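Local coordinates for protein phiAB6 tailspike (Unidentified phage, PDB 5JS4) that probably fragments the exopolysaccharide of Acinetobacter baumannii, as the trimeric beta-helical tailspike of a phage, at residues 417-422 with 443-448; 465-470 with 496-501; 635-640 with 705-710; 612-617 with 627-632. One frame throughout, in Å; residues are numbered along the deposited sequence.

Contact 1 (417-422 with 443-448); sequences NIYFQL and IFESMN
Tyr419 and Phe420 of strand 418-421 lie against Ile443 and Phe444 of strand 443-445 on neighbouring rungs of a parallel beta-helix, the fold of the pectate lyase-like family. The strand axes approach to 4.8 Å and run 12° from parallel. Four backbone bonds fix the register: Ile443 N to Ile418 O, Phe420 N to Ile443 O, Glu445 N to Phe420 O and Leu422 N to Glu445 O.

On the face carrying Tyr419, Ile443 and Glu445, the tyrosine has its CG anti to its own N, which carries the ring across the next rung. Ile443 CD1 covers one ring face in a CH-pi contact, 3.8 Å from the centroid. The phenol OH of Tyr419 donates to Glu445 OE1 at 2.6 Å, reaching it from 37° above the carboxylate plane. A water donates to the other oxygen, Glu445 OE2, at 3.0 Å, and only weakly to Tyr419 OH. Both Gln421 and Glu445 extend in the same direction, so amide and carboxylate stack with planes 14° apart.

The other face is apolar. Phe420 CD2 comes to 3.6 Å from Phe444 CE1, near the plane of the Phe444 ring, and the two rings are oblique. Beyond the corner at Ser446, the bent chain of Met447 brings SD to 3.7 Å from Phe420 CB.

Phe420 and Phe444 both touch Ala427 of strand 426-430 across the helix interior, whereas Tyr419 and Ile443 pack on Val383 and Thr412 of a second subunit. Strand 381-393 bonds to 418-421 along its other edge.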
# COMPACT_ATOMS: atom_id res chain seq x y z
N ASN A 417 -3.55 7.76 -10.17
CA ASN A 417 -3.97 7.46 -11.54
C ASN A 417 -3.75 8.66 -12.46
O ASN A 417 -4.68 9.09 -13.16
CB ASN A 417 -5.45 7.02 -11.60
CG ASN A 417 -5.77 5.82 -10.72
OD1 ASN A 417 -6.95 5.57 -10.43
ND2 ASN A 417 -4.77 5.07 -10.31
N ILE A 418 -2.54 9.21 -12.46
CA ILE A 418 -2.21 10.35 -13.30
C ILE A 418 -1.17 9.96 -14.33
O ILE A 418 -0.12 9.40 -13.99
CB ILE A 418 -1.67 11.56 -12.50
CG1 ILE A 418 -2.56 11.86 -11.30
CG2 ILE A 418 -1.57 12.77 -13.42
CD1 ILE A 418 -1.97 12.88 -10.34
N TYR A 419 -1.47 10.27 -15.59
CA TYR A 419 -0.59 10.02 -16.72
C TYR A 419 -0.03 11.37 -17.18
O TYR A 419 -0.75 12.16 -17.80
CB TYR A 419 -1.39 9.36 -17.85
CG TYR A 419 -0.63 8.59 -18.91
CD1 TYR A 419 0.71 8.86 -19.22
CD2 TYR A 419 -1.27 7.60 -19.64
CE1 TYR A 419 1.38 8.15 -20.21
CE2 TYR A 419 -0.62 6.89 -20.62
CZ TYR A 419 0.70 7.16 -20.91
OH TYR A 419 1.33 6.44 -21.89
N PHE A 420 1.23 11.63 -16.86
CA PHE A 420 1.94 12.82 -17.34
C PHE A 420 2.73 12.42 -18.59
O PHE A 420 3.61 11.56 -18.51
CB PHE A 420 2.93 13.34 -16.30
CG PHE A 420 2.32 13.74 -14.98
CD1 PHE A 420 1.89 15.04 -14.76
CD2 PHE A 420 2.24 12.83 -13.92
CE1 PHE A 420 1.36 15.42 -13.54
CE2 PHE A 420 1.71 13.21 -12.70
CZ PHE A 420 1.27 14.51 -12.51
N GLN A 421 2.43 13.04 -19.74
CA GLN A 421 3.12 12.69 -20.98
C GLN A 421 3.61 13.91 -21.76
O GLN A 421 2.87 14.87 -21.97
CB GLN A 421 2.24 11.83 -21.89
CG GLN A 421 2.98 11.27 -23.11
CD GLN A 421 2.20 10.23 -23.88
OE1 GLN A 421 1.56 9.35 -23.30
NE2 GLN A 421 2.26 10.30 -25.21
N LEU A 422 4.87 13.83 -22.20
CA LEU A 422 5.46 14.78 -23.15
C LEU A 422 5.41 16.25 -22.70
O LEU A 422 5.24 17.16 -23.51
CB LEU A 422 4.85 14.59 -24.54
CG LEU A 422 5.41 13.38 -25.31
CD1 LEU A 422 4.52 13.01 -26.49
CD2 LEU A 422 6.84 13.66 -25.78
N ILE A 443 2.30 7.86 -13.92
CA ILE A 443 3.13 7.59 -15.08
C ILE A 443 3.82 8.88 -15.49
O ILE A 443 3.16 9.92 -15.64
CB ILE A 443 2.29 7.08 -16.28
CG1 ILE A 443 1.39 5.90 -15.86
CG2 ILE A 443 3.19 6.68 -17.44
CD1 ILE A 443 0.32 5.57 -16.88
N PHE A 444 5.14 8.83 -15.65
CA PHE A 444 5.91 9.90 -16.29
C PHE A 444 6.41 9.35 -17.61
O PHE A 444 7.28 8.48 -17.62
CB PHE A 444 7.13 10.32 -15.47
CG PHE A 444 6.84 10.79 -14.07
CD1 PHE A 444 5.66 11.45 -13.75
CD2 PHE A 444 7.80 10.62 -13.08
CE1 PHE A 444 5.44 11.90 -12.45
CE2 PHE A 444 7.58 11.05 -11.79
CZ PHE A 444 6.40 11.70 -11.48
N GLU A 445 5.87 9.83 -18.72
CA GLU A 445 6.34 9.41 -20.04
C GLU A 445 6.88 10.61 -20.81
O GLU A 445 6.14 11.54 -21.12
CB GLU A 445 5.22 8.73 -20.84
CG GLU A 445 5.68 8.18 -22.18
CD GLU A 445 4.63 7.35 -22.89
OE1 GLU A 445 3.86 6.64 -22.22
OE2 GLU A 445 4.60 7.39 -24.14
N SER A 446 8.18 10.57 -21.11
CA SER A 446 8.84 11.65 -21.84
C SER A 446 8.58 13.03 -21.22
O SER A 446 8.17 13.96 -21.90
CB SER A 446 8.44 11.63 -23.32
OG SER A 446 8.80 10.39 -23.92
N MET A 447 8.79 13.12 -19.91
CA MET A 447 8.76 14.40 -19.20
C MET A 447 10.20 14.90 -19.06
O MET A 447 11.14 14.18 -19.38
CB MET A 447 8.13 14.24 -17.82
CG MET A 447 6.70 13.71 -17.82
SD MET A 447 5.48 14.84 -18.51
CE MET A 447 5.54 16.20 -17.35
N ASN A 448 10.37 16.13 -18.57
CA ASN A 448 11.70 16.64 -18.24
C ASN A 448 11.90 16.80 -16.74
O ASN A 448 12.83 17.47 -16.28
CB ASN A 448 11.95 17.97 -18.96
CG ASN A 448 12.40 17.77 -20.40
OD1 ASN A 448 12.99 16.74 -20.74
ND2 ASN A 448 12.13 18.76 -21.25
O HOH W 1 1.93 6.58 -25.28

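Contact 2 (465-470 with 496-501); sequences WCENLK and KLLGGW
Lys496 and Trp465 both set CG anti to the backbone N (chi1 -177° and -172°), so their side chains leave adjacent strands of the parallel beta-helix side by side, pointing the same way. A bend at chi2 then lays the lysine over the indole: Lys496 CG stands 3.6 Å from the centroid of the six-membered ring of Trp465, almost on its normal, a CH-pi contact. The indole is also steadied from its own strand, because Trp465 NE1 donates to Glu467 OE1 at 2.9 Å nearly in the ring plane. Next to that carboxylate, Leu498 CD1 lies 3.9 Å from Glu467 CD.

Parallel pairing is documented by three bonds: Cys466 N to Lys496 O, Leu498 N to Cys466 O and Asn468 N to Leu498 O. Strand 496-498 then gives way to Gly499 and Gly500, both with positive phi; the chain turns there and directs Trp501 toward segment 465-470, its ring lying between Cys466 and Leu469. Cys466 CB sits 3.5 Å from the centroid of the five-membered ring of Trp501, with SG farther out over the same face, a sulfur-aromatic contact, while on the opposite face Leu469 CD2 is 3.7 Å from the centroid of the six-membered ring.

A water joins the loop to the strand, accepting from Leu469 N and donating to Gly499 O. The indole is finally tied by Trp501 NE1, which donates to Asn468 O at 2.9 Å from 60° above the carbonyl plane.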
# COMPACT_ATOMS: atom_id res chain seq x y z
N TRP A 465 5.58 4.59 -12.94
CA TRP A 465 6.15 4.09 -14.19
C TRP A 465 6.80 5.28 -14.88
O TRP A 465 6.11 6.16 -15.37
CB TRP A 465 5.07 3.47 -15.07
CG TRP A 465 5.62 2.78 -16.28
CD1 TRP A 465 5.99 3.35 -17.45
CD2 TRP A 465 5.87 1.37 -16.42
NE1 TRP A 465 6.46 2.40 -18.32
CE2 TRP A 465 6.39 1.17 -17.71
CE3 TRP A 465 5.71 0.26 -15.58
CZ2 TRP A 465 6.75 -0.09 -18.19
CZ3 TRP A 465 6.06 -0.99 -16.05
CH2 TRP A 465 6.58 -1.16 -17.35
N CYS A 466 8.13 5.29 -14.90
CA CYS A 466 8.89 6.42 -15.43
C CYS A 466 9.64 5.97 -16.67
O CYS A 466 10.59 5.20 -16.58
CB CYS A 466 9.86 6.94 -14.38
SG CYS A 466 9.13 7.18 -12.74
N GLU A 467 9.19 6.45 -17.83
CA GLU A 467 9.72 5.98 -19.12
C GLU A 467 10.07 7.14 -20.04
O GLU A 467 9.18 7.81 -20.58
CB GLU A 467 8.72 5.04 -19.79
CG GLU A 467 9.23 4.44 -21.10
CD GLU A 467 8.40 3.26 -21.58
OE1 GLU A 467 7.32 3.00 -21.02
OE2 GLU A 467 8.84 2.58 -22.54
N ASN A 468 11.37 7.36 -20.21
CA ASN A 468 11.95 8.33 -21.15
C ASN A 468 11.82 9.78 -20.71
O ASN A 468 10.92 10.15 -19.95
CB ASN A 468 11.39 8.14 -22.57
CG ASN A 468 11.63 6.75 -23.11
OD1 ASN A 468 12.61 6.09 -22.77
ND2 ASN A 468 10.72 6.28 -23.95
N LEU A 469 12.74 10.60 -21.21
CA LEU A 469 12.77 12.02 -20.94
C LEU A 469 12.63 12.76 -22.26
O LEU A 469 13.09 12.27 -23.29
CB LEU A 469 14.08 12.39 -20.24
CG LEU A 469 14.33 11.71 -18.89
CD1 LEU A 469 15.80 11.77 -18.50
CD2 LEU A 469 13.46 12.34 -17.80
N LYS A 470 11.99 13.93 -22.23
CA LYS A 470 11.70 14.66 -23.47
C LYS A 470 12.97 15.21 -24.10
O LYS A 470 13.27 14.91 -25.26
CB LYS A 470 10.69 15.79 -23.21
CG LYS A 470 10.04 16.31 -24.48
CD LYS A 470 8.81 17.16 -24.20
CE LYS A 470 8.10 17.52 -25.50
NZ LYS A 470 6.98 18.48 -25.30
N LYS A 496 9.34 1.91 -11.68
CA LYS A 496 9.94 1.51 -12.94
C LYS A 496 10.72 2.68 -13.52
O LYS A 496 10.18 3.78 -13.66
CB LYS A 496 8.86 1.05 -13.93
CG LYS A 496 9.38 0.52 -15.26
CD LYS A 496 9.98 -0.86 -15.13
CE LYS A 496 10.36 -1.43 -16.49
NZ LYS A 496 10.89 -2.82 -16.37
N LEU A 497 11.99 2.44 -13.85
CA LEU A 497 12.88 3.48 -14.38
C LEU A 497 13.40 3.06 -15.75
O LEU A 497 14.09 2.04 -15.87
CB LEU A 497 14.05 3.71 -13.44
CG LEU A 497 13.71 4.09 -11.99
CD1 LEU A 497 14.92 3.95 -11.09
CD2 LEU A 497 13.15 5.51 -11.92
N LEU A 498 13.07 3.84 -16.78
CA LEU A 498 13.50 3.58 -18.15
C LEU A 498 13.91 4.87 -18.86
O LEU A 498 13.28 5.91 -18.68
CB LEU A 498 12.38 2.91 -18.94
CG LEU A 498 11.96 1.50 -18.53
CD1 LEU A 498 10.65 1.11 -19.19
CD2 LEU A 498 13.05 0.48 -18.86
N GLY A 499 14.96 4.80 -19.67
CA GLY A 499 15.33 5.89 -20.56
C GLY A 499 15.89 7.15 -19.92
O GLY A 499 15.80 8.23 -20.50
N GLY A 500 16.49 7.01 -18.73
CA GLY A 500 17.20 8.13 -18.11
C GLY A 500 16.73 8.50 -16.72
O GLY A 500 17.42 9.22 -16.00
N TRP A 501 15.55 8.01 -16.32
CA TRP A 501 15.05 8.28 -14.98
C TRP A 501 15.94 7.59 -13.94
O TRP A 501 16.40 6.47 -14.15
CB TRP A 501 13.61 7.81 -14.81
CG TRP A 501 12.63 8.60 -15.59
CD1 TRP A 501 12.11 8.29 -16.81
CD2 TRP A 501 12.04 9.85 -15.22
NE1 TRP A 501 11.23 9.25 -17.22
CE2 TRP A 501 11.17 10.23 -16.26
CE3 TRP A 501 12.16 10.69 -14.10
CZ2 TRP A 501 10.42 11.40 -16.22
CZ3 TRP A 501 11.41 11.86 -14.06
CH2 TRP A 501 10.55 12.21 -15.12
O HOH W 2 14.78 9.34 -22.80

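Contact 3 (635-640 with 705-710); sequences GVYRVE and LVDPHR
Hydrogen bonding between Gly635, Tyr637 and Asp707 centres on a single carboxylate oxygen. Gly635 N donates to Asp707 OD1 at 2.7 Å along a nearly straight line (170° at the hydrogen), arriving 48° above the carboxylate plane. Tyr637 OH lies 2.6 Å from the same Asp707 OD1; that bond is weak, and its proton has another acceptor within range. Asp707 holds CG beside its own backbone N (chi1 -71°), which swings OD1 between the glycine amide and the phenol. The second carboxylate oxygen, OD2, forms a salt bridge with Lys631, so the group is occupied at both ends and probably favours the charged form.

Water adds an indirect link. One molecule at the edge of the Tyr637 ring lies 2.7 Å from Tyr637 OH and donates to Pro708 O at 2.9 Å, tying the phenol to the backbone of segment 705-710 as well as to its aspartate.

Carbon contacts are peripheral and mostly loose. Gly635 CA makes a CA-H...O contact of 3.1 Å with Val706 O. Tyr637 CE1 reaches Pro708 CD at 4.0 Å, the ring and the proline running antiparallel alongside one another, and Val636 CG2 meets Leu705 CD2 at 4.4 Å.

Gly635, with positive phi, belongs to the tight connection of the beta-hairpin made by strands 627-633 and 636-641. The opposing segment leads into strand 708-715 of the other antiparallel sheet, where His709 and Arg710 both face Leu660 in a classic beta bulge. The carboxylate thus ties a hairpin turn to the start of a bulged strand.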
# COMPACT_ATOMS: atom_id res chain seq x y z
N GLY A 635 56.88 -18.02 41.24
CA GLY A 635 56.09 -19.11 40.69
C GLY A 635 54.61 -19.10 41.01
O GLY A 635 53.90 -20.01 40.61
N VAL A 636 54.12 -18.07 41.71
CA VAL A 636 52.73 -18.02 42.14
C VAL A 636 52.06 -16.75 41.62
O VAL A 636 52.51 -15.64 41.91
CB VAL A 636 52.60 -18.06 43.67
CG1 VAL A 636 51.13 -18.14 44.08
CG2 VAL A 636 53.37 -19.24 44.24
N TYR A 637 50.99 -16.94 40.85
CA TYR A 637 50.29 -15.85 40.18
C TYR A 637 48.83 -15.86 40.56
O TYR A 637 48.24 -16.93 40.69
CB TYR A 637 50.47 -15.99 38.66
CG TYR A 637 51.91 -15.82 38.28
CD1 TYR A 637 52.82 -16.86 38.46
CD2 TYR A 637 52.39 -14.60 37.83
CE1 TYR A 637 54.16 -16.70 38.17
CE2 TYR A 637 53.73 -14.43 37.54
CZ TYR A 637 54.61 -15.47 37.72
OH TYR A 637 55.94 -15.31 37.43
N ARG A 638 48.25 -14.68 40.76
CA ARG A 638 46.82 -14.57 41.02
C ARG A 638 46.10 -14.05 39.79
O ARG A 638 46.45 -12.98 39.28
CB ARG A 638 46.54 -13.61 42.19
CG ARG A 638 47.09 -14.05 43.53
CD ARG A 638 46.45 -13.26 44.66
NE ARG A 638 46.68 -11.83 44.53
CZ ARG A 638 47.72 -11.16 45.04
NH1 ARG A 638 48.66 -11.79 45.74
NH2 ARG A 638 47.81 -9.85 44.85
N VAL A 639 45.12 -14.81 39.32
CA VAL A 639 44.13 -14.32 38.37
C VAL A 639 43.02 -13.77 39.25
O VAL A 639 42.18 -14.51 39.76
CB VAL A 639 43.62 -15.45 37.44
CG1 VAL A 639 42.65 -14.90 36.42
CG2 VAL A 639 44.79 -16.14 36.75
N GLU A 640 43.05 -12.45 39.45
CA GLU A 640 42.30 -11.81 40.53
C GLU A 640 41.39 -10.69 40.05
O GLU A 640 41.62 -10.09 39.00
CB GLU A 640 43.26 -11.24 41.58
CG GLU A 640 44.21 -10.18 41.04
CD GLU A 640 44.98 -9.46 42.13
OE1 GLU A 640 45.22 -10.06 43.19
OE2 GLU A 640 45.36 -8.29 41.90
N LEU A 705 59.52 -23.85 42.16
CA LEU A 705 58.74 -22.73 41.67
C LEU A 705 59.58 -21.84 40.75
O LEU A 705 60.73 -21.53 41.07
CB LEU A 705 58.17 -21.92 42.84
CG LEU A 705 57.05 -22.66 43.58
CD1 LEU A 705 56.85 -22.09 44.98
CD2 LEU A 705 55.75 -22.61 42.80
N VAL A 706 59.01 -21.47 39.61
CA VAL A 706 59.70 -20.66 38.59
C VAL A 706 58.75 -19.61 38.02
O VAL A 706 57.54 -19.82 37.99
CB VAL A 706 60.23 -21.50 37.41
CG1 VAL A 706 61.37 -22.40 37.87
CG2 VAL A 706 59.12 -22.31 36.75
N ASP A 707 59.32 -18.51 37.53
CA ASP A 707 58.54 -17.40 36.99
C ASP A 707 58.61 -17.31 35.48
O ASP A 707 59.64 -16.92 34.93
CB ASP A 707 59.05 -16.08 37.59
CG ASP A 707 58.71 -15.94 39.05
OD1 ASP A 707 57.52 -16.10 39.38
OD2 ASP A 707 59.62 -15.66 39.85
N PRO A 708 57.51 -17.64 34.78
CA PRO A 708 57.49 -17.34 33.35
C PRO A 708 57.55 -15.84 33.11
O PRO A 708 57.17 -15.05 33.98
CB PRO A 708 56.14 -17.90 32.89
CG PRO A 708 55.72 -18.87 33.94
CD PRO A 708 56.27 -18.31 35.22
N HIS A 709 58.04 -15.45 31.94
CA HIS A 709 57.98 -14.06 31.52
C HIS A 709 56.57 -13.69 31.07
O HIS A 709 56.09 -12.59 31.33
CB HIS A 709 58.96 -13.83 30.37
CG HIS A 709 59.32 -12.39 30.18
ND1 HIS A 709 58.51 -11.49 29.54
CD2 HIS A 709 60.43 -11.71 30.54
CE1 HIS A 709 59.10 -10.31 29.52
NE2 HIS A 709 60.27 -10.42 30.12
N ARG A 710 55.91 -14.64 30.41
CA ARG A 710 54.60 -14.41 29.83
C ARG A 710 53.85 -15.73 29.74
O ARG A 710 54.44 -16.76 29.43
CB ARG A 710 54.74 -13.77 28.43
CG ARG A 710 53.46 -13.63 27.63
CD ARG A 710 53.71 -12.85 26.34
NE ARG A 710 52.52 -12.78 25.49
CZ ARG A 710 51.88 -11.67 25.13
NH1 ARG A 710 52.28 -10.46 25.53
NH2 ARG A 710 50.81 -11.76 24.35
O HOH W 3 57.05 -13.17 36.19

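Contact 4 (612-617 with 627-632); sequences LTYDQS and WKIVKE
Ile629 N donates to a water at 2.9 Å, and that water in turn donates weakly to Thr613 O, providing a polar bridge between strands 612-615 and 627-632. The short axes come no closer than 6.8 Å and cross at -28°, too far apart for direct backbone pairing, so these strands meet through side chains, each from a different antiparallel sheet of the C-terminal region.

Ile629 is the centre of the packing. Its CG1 rests 3.7 Å from Leu612 CD2, the two side chains overlapping head to tail, and its other branch, CG2, meets Tyr614 CB at 3.8 Å. At the end of the CG1 branch, Ile629 CD1 lies 3.7 Å from Leu612 O. Leu612 CD2 also touches Trp627 CB at 4.0 Å. With chi1 at 168°, Tyr614 points its ring away from its own amide nitrogen, and the ring edge meets the opposite strand: Ile629 O lies near the ring plane, 3.7 Å from Tyr614 CD1. Farther out, the phenol OH of Tyr614 passes Lys631 CB.

The polar ends look elsewhere. Thr613 OG1 bonds to His653 of a second subunit and Trp627 NE1 to Ala692 O, and Lys631 NZ is engaged in its salt bridge with Asp707. Asp615 OD1 accepts from Ser617 N, an Asx turn where the strand ends. Cohesion between the two strands therefore comes mainly from apolar contact around one isoleucine, supplemented by the water at its amide.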
# COMPACT_ATOMS: atom_id res chain seq x y z
N LEU A 612 43.19 -14.27 28.88
CA LEU A 612 43.89 -13.23 29.62
C LEU A 612 45.35 -13.63 29.72
O LEU A 612 45.66 -14.76 30.08
CB LEU A 612 43.25 -13.10 31.00
CG LEU A 612 43.84 -12.10 31.99
CD1 LEU A 612 43.79 -10.68 31.46
CD2 LEU A 612 43.08 -12.20 33.30
N THR A 613 46.25 -12.71 29.39
CA THR A 613 47.67 -13.01 29.36
C THR A 613 48.46 -12.13 30.33
O THR A 613 48.22 -10.93 30.43
CB THR A 613 48.20 -12.94 27.91
OG1 THR A 613 47.67 -14.05 27.18
CG2 THR A 613 49.72 -12.98 27.85
N TYR A 614 49.37 -12.77 31.06
CA TYR A 614 50.36 -12.11 31.91
C TYR A 614 51.62 -11.90 31.09
O TYR A 614 52.04 -12.80 30.38
CB TYR A 614 50.70 -13.00 33.10
CG TYR A 614 51.90 -12.54 33.89
CD1 TYR A 614 51.77 -11.58 34.88
CD2 TYR A 614 53.16 -13.08 33.65
CE1 TYR A 614 52.87 -11.16 35.61
CE2 TYR A 614 54.27 -12.67 34.37
CZ TYR A 614 54.11 -11.71 35.35
OH TYR A 614 55.20 -11.29 36.09
N ASP A 615 52.23 -10.72 31.19
CA ASP A 615 53.50 -10.44 30.54
C ASP A 615 54.22 -9.41 31.39
O ASP A 615 53.75 -8.29 31.55
CB ASP A 615 53.27 -9.90 29.12
CG ASP A 615 54.55 -9.71 28.32
OD1 ASP A 615 55.66 -9.70 28.90
OD2 ASP A 615 54.44 -9.55 27.09
N GLN A 616 55.36 -9.81 31.96
CA GLN A 616 56.08 -8.90 32.85
C GLN A 616 56.66 -7.69 32.10
O GLN A 616 57.06 -6.72 32.73
CB GLN A 616 57.15 -9.64 33.67
CG GLN A 616 58.33 -10.17 32.88
CD GLN A 616 59.27 -10.98 33.76
OE1 GLN A 616 58.92 -12.06 34.23
NE2 GLN A 616 60.47 -10.45 34.00
N SER A 617 56.69 -7.76 30.77
CA SER A 617 57.11 -6.61 29.94
C SER A 617 55.99 -5.60 29.64
O SER A 617 56.27 -4.53 29.09
CB SER A 617 57.74 -7.08 28.63
OG SER A 617 59.00 -7.66 28.86
N TRP A 627 39.22 -8.86 35.59
CA TRP A 627 40.28 -9.74 36.06
C TRP A 627 41.63 -9.35 35.45
O TRP A 627 41.70 -8.97 34.28
CB TRP A 627 39.98 -11.21 35.71
CG TRP A 627 39.00 -11.84 36.64
CD1 TRP A 627 39.28 -12.52 37.79
CD2 TRP A 627 37.57 -11.85 36.52
NE1 TRP A 627 38.12 -12.96 38.39
CE2 TRP A 627 37.06 -12.55 37.63
CE3 TRP A 627 36.68 -11.33 35.57
CZ2 TRP A 627 35.69 -12.75 37.82
CZ3 TRP A 627 35.32 -11.52 35.77
CH2 TRP A 627 34.84 -12.23 36.89
N LYS A 628 42.68 -9.46 36.26
CA LYS A 628 44.06 -9.30 35.79
C LYS A 628 44.92 -10.37 36.44
O LYS A 628 44.50 -11.01 37.40
CB LYS A 628 44.61 -7.90 36.13
CG LYS A 628 44.75 -7.62 37.62
CD LYS A 628 45.44 -6.29 37.85
CE LYS A 628 45.58 -5.98 39.32
NZ LYS A 628 46.31 -4.70 39.54
N ILE A 629 46.13 -10.56 35.91
CA ILE A 629 47.06 -11.52 36.47
C ILE A 629 48.22 -10.77 37.09
O ILE A 629 48.84 -9.94 36.42
CB ILE A 629 47.60 -12.51 35.42
CG1 ILE A 629 46.44 -13.15 34.65
CG2 ILE A 629 48.47 -13.57 36.10
CD1 ILE A 629 46.85 -14.14 33.58
N VAL A 630 48.51 -11.07 38.35
CA VAL A 630 49.63 -10.46 39.05
C VAL A 630 50.50 -11.53 39.69
O VAL A 630 50.01 -12.60 40.07
CB VAL A 630 49.18 -9.45 40.13
CG1 VAL A 630 48.40 -8.31 39.49
CG2 VAL A 630 48.35 -10.14 41.21
N LYS A 631 51.78 -11.23 39.81
CA LYS A 631 52.70 -12.11 40.52
C LYS A 631 52.55 -11.89 42.02
O LYS A 631 52.66 -10.76 42.50
CB LYS A 631 54.14 -11.83 40.09
CG LYS A 631 55.17 -12.72 40.76
CD LYS A 631 56.57 -12.38 40.30
CE LYS A 631 57.61 -13.13 41.11
NZ LYS A 631 58.99 -12.75 40.69
N GLU A 632 52.30 -12.97 42.74
CA GLU A 632 52.22 -12.95 44.20
C GLU A 632 53.58 -13.21 44.83
O GLU A 632 54.00 -12.52 45.76
CB GLU A 632 51.21 -14.00 44.68
CG GLU A 632 51.10 -14.13 46.19
CD GLU A 632 49.93 -15.00 46.60
OE1 GLU A 632 48.78 -14.51 46.52
OE2 GLU A 632 50.15 -16.15 47.00
O HOH W 4 46.96 -9.66 33.32

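Along the chain the order is contact 1, contact 2, contact 4, contact 3, and they form two distant pairs. Contacts 1 and 2 lie in the beta-helix with centres 9 Å apart; strands 438-447 and 460-469 are neighbours there, joined by Phe444 O to Glu467 N, and the rings of Phe444 and Trp501 meet. Contacts 3 and 4, centres 8 Å apart, link the two antiparallel sheets of the C-terminal region, sharing the hairpin 627-641 and the salt bridge of Arg710 with Asp615. Nearest atoms of the two pairs are about 52 to 61 Å apart, consistent with an elongated spike in which the beta-helix and the C-terminal antiparallel sheets form separate regions.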